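Local structure of sensor protein (3A0S) at residues A[47-50]-A[51-55]. The protein is the PAS domain of the histidine kinase ThkA, which probably transfers a phosphoryl group from ATP to a protein histidine in two-component signalling. Numbering follows the deposited sequence.
Sequences GSVA and ESVFE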
# COMPACT_ATOMS: atom_id res chain seq x y z
N GLY A 47 -2.76 -1.94 -6.18
CA GLY A 47 -3.75 -0.86 -6.02
C GLY A 47 -5.15 -1.42 -6.08
O GLY A 47 -6.01 -1.03 -5.31
N SER A 48 -5.39 -2.35 -7.01
CA SER A 48 -6.69 -3.00 -7.13
C SER A 48 -7.06 -3.85 -5.91
O SER A 48 -8.20 -3.76 -5.43
CB SER A 48 -6.74 -3.85 -8.41
OG SER A 48 -8.05 -4.28 -8.71
N VAL A 49 -6.11 -4.62 -5.36
CA VAL A 49 -6.36 -5.39 -4.15
C VAL A 49 -6.70 -4.44 -2.97
O VAL A 49 -7.60 -4.71 -2.18
CB VAL A 49 -5.17 -6.31 -3.77
CG1 VAL A 49 -5.41 -6.99 -2.42
CG2 VAL A 49 -4.95 -7.37 -4.86
N ALA A 50 -5.99 -3.31 -2.88
CA ALA A 50 -6.26 -2.36 -1.78
C ALA A 50 -7.69 -1.83 -1.89
O ALA A 50 -8.36 -1.64 -0.88
CB ALA A 50 -5.23 -1.20 -1.83
N GLU A 51 -8.15 -1.58 -3.12
CA GLU A 51 -9.54 -1.11 -3.35
C GLU A 51 -10.53 -2.14 -2.84
O GLU A 51 -11.51 -1.80 -2.19
CB GLU A 51 -9.82 -0.88 -4.84
CG GLU A 51 -9.05 0.26 -5.46
CD GLU A 51 -9.45 0.58 -6.92
OE1 GLU A 51 -9.89 -0.31 -7.65
OE2 GLU A 51 -9.29 1.76 -7.33
N SER A 52 -10.29 -3.40 -3.18
CA SER A 52 -11.15 -4.48 -2.72
C SER A 52 -11.17 -4.63 -1.20
O SER A 52 -12.23 -4.81 -0.59
CB SER A 52 -10.73 -5.79 -3.39
OG SER A 52 -11.63 -6.82 -3.06
N VAL A 53 -9.99 -4.54 -0.57
CA VAL A 53 -9.87 -4.57 0.88
C VAL A 53 -10.64 -3.43 1.55
O VAL A 53 -11.34 -3.62 2.55
CB VAL A 53 -8.36 -4.49 1.27
CG1 VAL A 53 -8.18 -4.15 2.75
CG2 VAL A 53 -7.65 -5.79 0.88
N PHE A 54 -10.51 -2.22 1.00
CA PHE A 54 -11.24 -1.08 1.53
C PHE A 54 -12.75 -1.31 1.46
O PHE A 54 -13.45 -1.19 2.47
CB PHE A 54 -10.83 0.18 0.77
CG PHE A 54 -11.43 1.44 1.32
CD1 PHE A 54 -10.84 2.11 2.39
CD2 PHE A 54 -12.60 1.96 0.77
CE1 PHE A 54 -11.41 3.31 2.87
CE2 PHE A 54 -13.18 3.14 1.28
CZ PHE A 54 -12.59 3.80 2.33
N GLU A 55 -13.25 -1.68 0.27
CA GLU A 55 -14.69 -1.94 0.09
C GLU A 55 -15.25 -3.04 0.99
O GLU A 55 -16.41 -2.98 1.42
CB GLU A 55 -14.96 -2.32 -1.36
CG GLU A 55 -14.86 -1.19 -2.35
CD GLU A 55 -15.35 -1.60 -3.74
OE1 GLU A 55 -16.32 -2.38 -3.81
OE2 GLU A 55 -14.76 -1.15 -4.75
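Val49 carries CG1 beside its carbonyl carbon, opposite its own amide nitrogen (chi1 174°), and Val53 turns its CG2 beside its own backbone N. These two rotations bring the methyls together one helical turn apart. Val49 CG1 and Val53 CG2 meet at 4.2 Å, a loose apolar contact in which the two side chains cross at a slant. The same Val53 CG2 sits closer to the backbone, 3.2 Å from the carbonyl oxygen Val49 O. Val49 O also accepts the hydrogen bond from Val53 N, at 2.9 Å. The bonds from Glu51 N to Gly47 O and from Ser52 N to Ser48 O are a little longer. Phe54 N bonds Ala50 O at 2.9 Å, and Glu55 N continues the pattern to Glu51 O. Each of these bonds links residue i+4 to residue i, the alpha-helical pattern, within helix 44-56 of the PAS fold. In this fold the helix packs on the antiparallel sheet. Val49, Ala50 and Val53 all touch Phe76 of strand 70-80, and Ala50 also meets Ile92 of strand 87-95. Phe54 swings its ring away from residues 47-50. The Phe54 side chain touches Leu87 and Val90 of strand 87-95. Phe54 CB stays 3.5 Å from Ala50 O. The exposed side of the helix carries Ser48, Glu51 and Ser52. Glu51 lays its CG alongside the preceding turn, 3.3 Å from Gly47 O, and its chain then runs extended. A tetraethylene glycol, probably from the crystallisation liquor, is modelled very close to the Glu51 side chain. Glu51 OE2 makes a long, weak ion pair with Lys38. Ser52 CB rests 3.5 Å from Val49 O.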